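Local coordinates for adenosine kinase, putative (Trypanosoma brucei, PDB 3OTX), which probably transfers the gamma-phosphate of ATP to adenosine, making AMP in the purine salvage pathway, at residues Q13-L17 with Y88-I92; G121-C125 with V137-A142; A143-S148 with T174-H179. The protein carries 1 engineered substitution. All coordinates share one frame; numbering follows the deposited sequence.

In the fold
Contacts 1 and 2 both touch the inhibitor AP5, and contact 3 packs against both. In contact 1 the chain passes from strand 10-13 of the large sheet into strand 17-23 of the small one; contact 2 is the hairpin beside that second strand. Their centres lie 11 Å apart, and they meet where Asn15 ND2 comes within 3.7 Å of Leu140 CD1. Contact 3 is centred 10 Å from contact 1 and 14 Å from contact 2, and its segment 143-148 follows directly on the hairpin: Val175 CG2 stands 3.5 Å from Asn15 OD1 and 3.9 Å from Leu140 CD1. Asn15, which binds adenosine, is thus packed against by both other contacts.

Contact 1: residues Q13-L17 with Y88-I92; sequences QCNPL and YVGCI. With AP5 (bis(adenosine)-5'-pentaphosphate), chain C.
The Tyr88 ring approaches the loop 13-17 obliquely, with Cys14 CB 4.1 Å from CE1 near one side of its tip and Pro16 CB 4.0 Å from CE2 near the other. A second flat group, the adenine of AP5, has Leu17 CD1 over one face, 3.6 Å from C4B, while Asn15 ND2 comes to N1B at the ring's edge, nearly in its plane. Asn15 CB points away from 88-92, and CG anti to the carbonyl carbon (chi1 -55°) carries the amide to the adenine, where ND2 donates to N1B at 3.1 Å in an almost straight bond (171°). ND2 also makes a weak hydrogen bond to Phe171 O.

The backbone link is a parallel bridge between Gln13 and Val89, in which Cys14 N donates to Val89 O at 3.2 Å. Here the extended Gln13 side chain crosses Val89, bringing NE2 to 3.5 Å from CG1. Beyond the bridge the two segments separate, and Pro16 lies between them: its CG reaches Ile92 CG2 at 3.5 Å, the two side chains meeting at about a right angle.

Tyr88 OH lies only 3.1 Å from Pro16 N, but a proline nitrogen has no hydrogen to share, so this is packing. The hydroxyl is bonded instead to a water that donates to Asn15 O. A second water accepts from Cys91 N and can donate to Cys14 O; a third donates to both Pro16 O and Cys91 O, linking the segments. Cys14 SG, besides accepting a weak bond from Asn15 N, touches AP5 at C2B.

Because N1B is the acceptor, the pocket is consistent with recognition of neutral adenine, unprotonated at N1; the water between Tyr88 OH and Asn15 O probably helps to position the Asn15 backbone.

Contact 2: residues G121-C125 with V137-A142; sequences GSGAC and VADLGA. With AP5 (bis(adenosine)-5'-pentaphosphate), chain C.
This is the open end of the beta hairpin formed by strands 122-130 and 133-141, part of the small sheet that serves as the lid in kinases of the ribokinase-like PfkB family. The short strand segments run at 177° with axes 4.7 Å apart, so they are almost exactly antiparallel. Ala124 and Asp139 form a hydrogen-bonded pair: Asp139 N donates to Ala124 O at 2.8 Å, and Ala124 N donates back to Asp139 O at 2.9 Å. Next along is the non-hydrogen-bonded pair Cys125 and Ala138, whose CA atoms come within 4.2 Å.

Toward the open end the pairing changes character. Gly123 CA fits against the backbone, 3.2 Å from both Asp139 O and Leu140 O, and Gly141 turns the chain with a positive phi. Ala142 N then donates to Gly121 O, tilted 32° from the carbonyl plane.

The face bearing Cys125 and Ala138 meets AP5. Cys125 holds SG anti to its own nitrogen (chi1 -174°), which sets the sulfur above the adenine plane near the C8B corner, while its CB is 3.6 Å from the ribose hydroxyl O2J. Ala138 CB lies 3.6 Å from N7B, and Leu140 CD2 approaches N6B at 3.8 Å; both methyls come from the same side of the adenine as the sulfur.

Ala124 and Asp139 occupy the other face and pack on Phe50 of helix 49-54. Strand 17-23 flanks 122-125, strand 39-41 bonds to Ala138, and Ser122 OG is hydrogen-bonded to Asp95 and Ala93 near the start of helix 96-108.

Contact 3: residues A143-S148 with T174-H179; sequences ANHLSS and TVDVNH
His179 reaches from the first turn of its helix to the loop 143-148. Its CB packs near Gln13 OE1, a residue of contact 1. From there CG stands anti to the carbonyl carbon (chi1 -61°), which brings the ring beneath Asp176, whose CB sits 3.5 Å above the ring plane, over its centre. CD2 lies 3.9 Å from Leu146 CG, the two side chains lying alongside and running opposite ways. At the tip NE2 donates to Leu146 O at 2.8 Å. The oxygen is close to the ring plane, so the N-H points well at it, but NE2 stands 56° out of the carbonyl plane and not on a lone pair. CE1 meets Ser148 OG at 3.5 Å, at the edge of the ring.

Away from the imidazole, Val175 packs on the 3-10 segment: CG1 approaches Ala143 O at 3.9 Å, and CG2 lies 3.6 Å from Asn144 ND2. A water donates to Val175 O and, weakly, to Asn144 O.

Each segment leads into a helix through an N-cap. Ser147 OG is bonded to His150 N as well as to Glu115. Asp176 OD1 accepts from Asn178 N at 2.9 Å, met from above the carboxylate plane; this side-chain N-cap starts helix 177-189 after strand 165-169, part of the beta-alpha succession of the large sheet.

Contact 1: residues Q13-L17 with Y88-I92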
# COMPACT_ATOMS: atom_id res chain seq x y z
N GLN A 13 -6.27 -1.94 5.73
CA GLN A 13 -6.37 -3.40 5.55
C GLN A 13 -5.50 -3.81 4.39
O GLN A 13 -5.49 -3.17 3.31
CB GLN A 13 -7.85 -3.80 5.33
CG GLN A 13 -8.06 -5.33 5.15
CD GLN A 13 -9.48 -5.79 5.46
OE1 GLN A 13 -9.97 -6.78 4.88
NE2 GLN A 13 -10.13 -5.11 6.38
N CYS A 14 -4.74 -4.89 4.61
CA CYS A 14 -3.86 -5.41 3.57
C CYS A 14 -3.43 -6.83 4.01
O CYS A 14 -4.09 -7.48 4.86
CB CYS A 14 -2.65 -4.45 3.42
SG CYS A 14 -1.58 -4.74 2.00
N ASN A 15 -2.36 -7.31 3.40
CA ASN A 15 -1.80 -8.64 3.64
C ASN A 15 -0.49 -8.49 4.38
O ASN A 15 0.46 -7.92 3.83
CB ASN A 15 -1.51 -9.29 2.29
CG ASN A 15 -2.74 -9.31 1.38
OD1 ASN A 15 -3.83 -9.64 1.84
ND2 ASN A 15 -2.57 -8.98 0.07
N PRO A 16 -0.44 -8.94 5.65
CA PRO A 16 0.78 -8.69 6.42
C PRO A 16 1.82 -9.74 6.00
O PRO A 16 1.55 -10.94 6.06
CB PRO A 16 0.34 -8.85 7.88
CG PRO A 16 -0.93 -9.64 7.83
CD PRO A 16 -1.57 -9.39 6.50
N LEU A 17 2.95 -9.28 5.47
CA LEU A 17 3.95 -10.21 4.93
C LEU A 17 5.30 -9.90 5.54
O LEU A 17 5.61 -8.73 5.75
CB LEU A 17 4.08 -10.04 3.41
CG LEU A 17 2.82 -10.05 2.57
CD1 LEU A 17 3.18 -9.73 1.11
CD2 LEU A 17 2.15 -11.44 2.68
N TYR A 88 -4.92 -1.66 12.00
CA TYR A 88 -4.58 -2.48 10.82
C TYR A 88 -5.30 -3.81 10.94
O TYR A 88 -5.32 -4.43 12.03
CB TYR A 88 -3.06 -2.73 10.79
CG TYR A 88 -2.62 -3.62 9.69
CD1 TYR A 88 -2.22 -3.09 8.46
CD2 TYR A 88 -2.54 -5.01 9.86
CE1 TYR A 88 -1.80 -3.94 7.39
CE2 TYR A 88 -2.13 -5.85 8.83
CZ TYR A 88 -1.75 -5.31 7.60
OH TYR A 88 -1.32 -6.15 6.58
N VAL A 89 -5.88 -4.24 9.83
CA VAL A 89 -6.53 -5.55 9.74
C VAL A 89 -5.88 -6.40 8.65
O VAL A 89 -5.68 -5.94 7.51
CB VAL A 89 -8.07 -5.38 9.49
CG1 VAL A 89 -8.78 -6.71 9.18
CG2 VAL A 89 -8.71 -4.80 10.74
N GLY A 90 -5.58 -7.65 9.00
CA GLY A 90 -5.13 -8.67 8.07
C GLY A 90 -5.07 -9.99 8.81
O GLY A 90 -5.50 -10.07 9.96
N CYS A 91 -4.55 -11.04 8.16
CA CYS A 91 -4.58 -12.36 8.74
C CYS A 91 -3.15 -12.90 8.76
O CYS A 91 -2.43 -12.82 7.76
CB CYS A 91 -5.53 -13.26 7.95
SG CYS A 91 -5.73 -14.92 8.64
N ILE A 92 -2.78 -13.45 9.91
CA ILE A 92 -1.47 -14.06 10.11
C ILE A 92 -1.66 -15.42 10.77
O ILE A 92 -2.80 -15.79 11.12
CB ILE A 92 -0.57 -13.23 11.07
CG1 ILE A 92 -1.24 -13.01 12.45
CG2 ILE A 92 -0.19 -11.89 10.45
CD1 ILE A 92 -0.34 -12.35 13.51
PA AP5 C . 7.46 6.55 -6.92
O1A AP5 C . 8.73 6.00 -7.58
O2A AP5 C . 6.49 7.19 -7.89
O3A AP5 C . 6.63 5.44 -6.11
PB AP5 C . 6.41 3.89 -6.53
O1B AP5 C . 6.66 3.65 -7.99
O2B AP5 C . 5.08 3.50 -5.98
O3B AP5 C . 7.58 3.24 -5.67
PG AP5 C . 8.34 1.85 -5.75
O1G AP5 C . 9.68 2.06 -5.11
O2G AP5 C . 8.56 1.32 -7.15
O3G AP5 C . 7.44 1.00 -4.81
PD AP5 C . 7.55 -0.55 -4.37
O1D AP5 C . 8.74 -1.28 -4.98
O2D AP5 C . 6.17 -1.11 -4.58
O3D AP5 C . 7.90 -0.39 -2.81
PE AP5 C . 6.83 -0.21 -1.61
O1E AP5 C . 5.72 0.69 -2.06
O2E AP5 C . 7.58 0.16 -0.33
O5F AP5 C . 7.93 7.53 -5.74
C5F AP5 C . 6.98 8.07 -4.82
C4F AP5 C . 7.54 9.34 -4.23
O4F AP5 C . 8.83 9.08 -3.65
C3F AP5 C . 7.83 10.45 -5.24
O3F AP5 C . 6.67 11.22 -5.44
C2F AP5 C . 8.98 11.19 -4.62
O2F AP5 C . 8.51 12.07 -3.64
C1F AP5 C . 9.75 10.07 -3.90
N9A AP5 C . 10.84 9.47 -4.72
C8A AP5 C . 10.84 8.20 -5.30
N7A AP5 C . 12.03 8.04 -5.94
C5A AP5 C . 12.77 9.16 -5.77
C6A AP5 C . 14.04 9.54 -6.16
N6A AP5 C . 14.87 8.69 -6.77
N1A AP5 C . 14.51 10.78 -5.80
C2A AP5 C . 13.75 11.65 -5.03
N3A AP5 C . 12.48 11.26 -4.64
C4A AP5 C . 12.02 10.05 -4.98
O5J AP5 C . 6.20 -1.70 -1.45
C5J AP5 C . 7.03 -2.79 -1.09
C4J AP5 C . 6.14 -3.70 -0.27
O4J AP5 C . 5.18 -4.37 -1.11
C3J AP5 C . 6.89 -4.87 0.38
O3J AP5 C . 7.03 -4.57 1.77
C2J AP5 C . 6.02 -6.10 0.10
O2J AP5 C . 5.79 -6.91 1.25
C1J AP5 C . 4.74 -5.48 -0.38
N9B AP5 C . 3.92 -6.37 -1.22
C8B AP5 C . 4.34 -6.95 -2.38
N7B AP5 C . 3.32 -7.73 -2.82
C5B AP5 C . 2.27 -7.64 -1.94
C6B AP5 C . 0.99 -8.21 -1.91
N6B AP5 C . 0.56 -9.11 -2.80
N1B AP5 C . 0.22 -7.89 -0.82
C2B AP5 C . 0.58 -6.99 0.15
N3B AP5 C . 1.86 -6.46 0.14
C4B AP5 C . 2.66 -6.77 -0.92
O HOH W 1 -4.72 -10.53 5.27
O HOH W 2 0.28 -5.29 4.53
O HOH W 3 0.23 -13.29 6.82

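Contact 2: residues G121-C125 with V137-A142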
# COMPACT_ATOMS: atom_id res chain seq x y z
N GLY A 121 0.98 -20.78 7.11
CA GLY A 121 1.92 -19.95 7.88
C GLY A 121 1.78 -18.50 7.44
O GLY A 121 1.21 -18.22 6.39
N SER A 122 2.29 -17.57 8.26
CA SER A 122 2.24 -16.16 7.89
C SER A 122 2.92 -15.93 6.56
O SER A 122 3.91 -16.61 6.22
CB SER A 122 2.89 -15.32 9.00
OG SER A 122 2.12 -15.45 10.16
N GLY A 123 2.36 -14.97 5.82
CA GLY A 123 2.85 -14.65 4.50
C GLY A 123 4.25 -14.06 4.47
O GLY A 123 4.74 -13.52 5.46
N ALA A 124 4.88 -14.15 3.29
CA ALA A 124 6.21 -13.60 3.10
C ALA A 124 6.32 -13.07 1.68
O ALA A 124 5.58 -13.51 0.77
CB ALA A 124 7.30 -14.69 3.35
N CYS A 125 7.25 -12.15 1.47
CA CYS A 125 7.44 -11.58 0.14
C CYS A 125 8.92 -11.66 -0.13
O CYS A 125 9.73 -11.13 0.64
CB CYS A 125 6.96 -10.12 0.09
SG CYS A 125 7.05 -9.48 -1.64
N VAL A 137 8.05 -11.04 -5.08
CA VAL A 137 7.25 -12.26 -5.25
C VAL A 137 6.52 -12.55 -3.94
O VAL A 137 7.14 -12.96 -2.97
CB VAL A 137 8.14 -13.41 -5.64
CG1 VAL A 137 7.31 -14.71 -5.85
CG2 VAL A 137 8.90 -13.09 -6.94
N ALA A 138 5.21 -12.33 -3.91
CA ALA A 138 4.45 -12.39 -2.64
C ALA A 138 3.78 -13.75 -2.48
O ALA A 138 2.99 -14.16 -3.36
CB ALA A 138 3.39 -11.28 -2.61
N ASP A 139 4.08 -14.44 -1.38
CA ASP A 139 3.43 -15.69 -0.99
C ASP A 139 2.53 -15.37 0.18
O ASP A 139 2.99 -15.27 1.33
CB ASP A 139 4.51 -16.70 -0.63
CG ASP A 139 3.95 -18.01 -0.14
OD1 ASP A 139 2.72 -18.21 -0.19
OD2 ASP A 139 4.76 -18.86 0.30
N LEU A 140 1.25 -15.10 -0.11
CA LEU A 140 0.36 -14.58 0.93
C LEU A 140 0.19 -15.48 2.16
O LEU A 140 -0.04 -14.95 3.25
CB LEU A 140 -1.01 -14.22 0.39
CG LEU A 140 -1.08 -13.11 -0.67
CD1 LEU A 140 -2.54 -12.55 -0.86
CD2 LEU A 140 -0.13 -11.99 -0.45
N GLY A 141 0.21 -16.80 1.97
CA GLY A 141 0.03 -17.71 3.11
C GLY A 141 -1.24 -17.35 3.88
O GLY A 141 -2.33 -17.20 3.29
N ALA A 142 -1.07 -17.17 5.18
CA ALA A 142 -2.18 -16.84 6.06
C ALA A 142 -2.99 -15.64 5.56
O ALA A 142 -4.20 -15.57 5.80
CB ALA A 142 -1.64 -16.59 7.45
PA AP5 C . 7.46 6.55 -6.92
O1A AP5 C . 8.73 6.00 -7.58
O2A AP5 C . 6.49 7.19 -7.89
O3A AP5 C . 6.63 5.44 -6.11
PB AP5 C . 6.41 3.89 -6.53
O1B AP5 C . 6.66 3.65 -7.99
O2B AP5 C . 5.08 3.50 -5.98
O3B AP5 C . 7.58 3.24 -5.67
PG AP5 C . 8.34 1.85 -5.75
O1G AP5 C . 9.68 2.06 -5.11
O2G AP5 C . 8.56 1.32 -7.15
O3G AP5 C . 7.44 1.00 -4.81
PD AP5 C . 7.55 -0.55 -4.37
O1D AP5 C . 8.74 -1.28 -4.98
O2D AP5 C . 6.17 -1.11 -4.58
O3D AP5 C . 7.90 -0.39 -2.81
PE AP5 C . 6.83 -0.21 -1.61
O1E AP5 C . 5.72 0.69 -2.06
O2E AP5 C . 7.58 0.16 -0.33
O5F AP5 C . 7.93 7.53 -5.74
C5F AP5 C . 6.98 8.07 -4.82
C4F AP5 C . 7.54 9.34 -4.23
O4F AP5 C . 8.83 9.08 -3.65
C3F AP5 C . 7.83 10.45 -5.24
O3F AP5 C . 6.67 11.22 -5.44
C2F AP5 C . 8.98 11.19 -4.62
O2F AP5 C . 8.51 12.07 -3.64
C1F AP5 C . 9.75 10.07 -3.90
N9A AP5 C . 10.84 9.47 -4.72
C8A AP5 C . 10.84 8.20 -5.30
N7A AP5 C . 12.03 8.04 -5.94
C5A AP5 C . 12.77 9.16 -5.77
C6A AP5 C . 14.04 9.54 -6.16
N6A AP5 C . 14.87 8.69 -6.77
N1A AP5 C . 14.51 10.78 -5.80
C2A AP5 C . 13.75 11.65 -5.03
N3A AP5 C . 12.48 11.26 -4.64
C4A AP5 C . 12.02 10.05 -4.98
O5J AP5 C . 6.20 -1.70 -1.45
C5J AP5 C . 7.03 -2.79 -1.09
C4J AP5 C . 6.14 -3.70 -0.27
O4J AP5 C . 5.18 -4.37 -1.11
C3J AP5 C . 6.89 -4.87 0.38
O3J AP5 C . 7.03 -4.57 1.77
C2J AP5 C . 6.02 -6.10 0.10
O2J AP5 C . 5.79 -6.91 1.25
C1J AP5 C . 4.74 -5.48 -0.38
N9B AP5 C . 3.92 -6.37 -1.22
C8B AP5 C . 4.34 -6.95 -2.38
N7B AP5 C . 3.32 -7.73 -2.82
C5B AP5 C . 2.27 -7.64 -1.94
C6B AP5 C . 0.99 -8.21 -1.91
N6B AP5 C . 0.56 -9.11 -2.80
N1B AP5 C . 0.22 -7.89 -0.82
C2B AP5 C . 0.58 -6.99 0.15
N3B AP5 C . 1.86 -6.46 0.14
C4B AP5 C . 2.66 -6.77 -0.92

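Contact 3: residues A143-S148 with T174-H179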
# COMPACT_ATOMS: atom_id res chain seq x y z
N ALA A 143 -2.35 -14.67 4.89
CA ALA A 143 -3.07 -13.45 4.51
C ALA A 143 -4.23 -13.76 3.57
O ALA A 143 -5.24 -13.07 3.56
CB ALA A 143 -2.11 -12.40 3.91
N ASN A 144 -4.11 -14.85 2.81
CA ASN A 144 -5.15 -15.21 1.86
C ASN A 144 -6.36 -15.85 2.53
O ASN A 144 -7.36 -16.10 1.87
CB ASN A 144 -4.61 -16.18 0.83
CG ASN A 144 -5.36 -16.14 -0.47
OD1 ASN A 144 -5.65 -17.19 -1.06
ND2 ASN A 144 -5.67 -14.96 -0.93
N HIS A 145 -6.26 -16.13 3.82
CA HIS A 145 -7.34 -16.77 4.58
C HIS A 145 -8.13 -15.81 5.47
O HIS A 145 -8.94 -16.25 6.30
CB HIS A 145 -6.75 -17.90 5.43
CG HIS A 145 -6.17 -19.01 4.61
ND1 HIS A 145 -6.91 -20.11 4.23
CD2 HIS A 145 -4.93 -19.20 4.11
CE1 HIS A 145 -6.15 -20.93 3.52
NE2 HIS A 145 -4.94 -20.40 3.43
N LEU A 146 -7.92 -14.51 5.29
CA LEU A 146 -8.72 -13.51 6.03
C LEU A 146 -10.22 -13.79 5.78
O LEU A 146 -10.66 -13.88 4.63
CB LEU A 146 -8.31 -12.10 5.61
CG LEU A 146 -9.09 -10.95 6.27
CD1 LEU A 146 -8.87 -10.92 7.75
CD2 LEU A 146 -8.64 -9.63 5.64
N SER A 147 -10.96 -14.01 6.87
CA SER A 147 -12.34 -14.50 6.77
C SER A 147 -13.45 -13.44 6.96
O SER A 147 -13.24 -12.40 7.61
CB SER A 147 -12.55 -15.64 7.79
OG SER A 147 -12.60 -15.13 9.12
N SER A 148 -14.63 -13.76 6.43
CA SER A 148 -15.77 -12.92 6.66
C SER A 148 -16.12 -12.93 8.14
O SER A 148 -16.54 -11.91 8.66
CB SER A 148 -16.95 -13.39 5.82
OG SER A 148 -16.61 -13.32 4.45
N THR A 174 -7.12 -9.37 -4.37
CA THR A 174 -6.86 -10.79 -4.71
C THR A 174 -7.36 -11.79 -3.66
O THR A 174 -7.32 -13.01 -3.90
CB THR A 174 -5.37 -11.08 -5.00
OG1 THR A 174 -4.67 -11.30 -3.75
CG2 THR A 174 -4.73 -9.98 -5.79
N VAL A 175 -7.81 -11.28 -2.52
CA VAL A 175 -8.24 -12.11 -1.39
C VAL A 175 -9.76 -12.27 -1.48
O VAL A 175 -10.25 -13.23 -2.10
CB VAL A 175 -7.73 -11.56 -0.05
CG1 VAL A 175 -8.25 -12.44 1.12
CG2 VAL A 175 -6.16 -11.50 -0.06
N ASP A 176 -10.52 -11.30 -0.96
CA ASP A 176 -11.98 -11.34 -1.12
C ASP A 176 -12.50 -9.92 -1.27
O ASP A 176 -12.44 -9.12 -0.34
CB ASP A 176 -12.62 -12.00 0.11
CG ASP A 176 -14.10 -12.28 -0.08
OD1 ASP A 176 -14.75 -11.70 -0.97
OD2 ASP A 176 -14.62 -13.13 0.68
N VAL A 177 -13.03 -9.64 -2.44
CA VAL A 177 -13.57 -8.31 -2.74
C VAL A 177 -14.65 -7.88 -1.76
O VAL A 177 -14.77 -6.70 -1.43
CB VAL A 177 -14.09 -8.23 -4.20
CG1 VAL A 177 -15.42 -9.02 -4.40
CG2 VAL A 177 -14.26 -6.76 -4.66
N ASN A 178 -15.42 -8.86 -1.27
CA ASN A 178 -16.44 -8.58 -0.29
C ASN A 178 -15.90 -7.97 1.02
O ASN A 178 -16.62 -7.17 1.65
CB ASN A 178 -17.29 -9.81 -0.07
CG ASN A 178 -18.12 -10.15 -1.29
OD1 ASN A 178 -18.66 -9.27 -1.96
ND2 ASN A 178 -18.21 -11.43 -1.60
N HIS A 179 -14.67 -8.31 1.41
CA HIS A 179 -14.10 -7.67 2.61
C HIS A 179 -13.90 -6.18 2.35
O HIS A 179 -14.16 -5.34 3.22
CB HIS A 179 -12.73 -8.26 2.95
CG HIS A 179 -12.76 -9.73 3.26
ND1 HIS A 179 -13.92 -10.43 3.45
CD2 HIS A 179 -11.74 -10.62 3.42
CE1 HIS A 179 -13.63 -11.70 3.71
NE2 HIS A 179 -12.31 -11.84 3.68
O HOH W 4 -8.68 -15.69 -1.31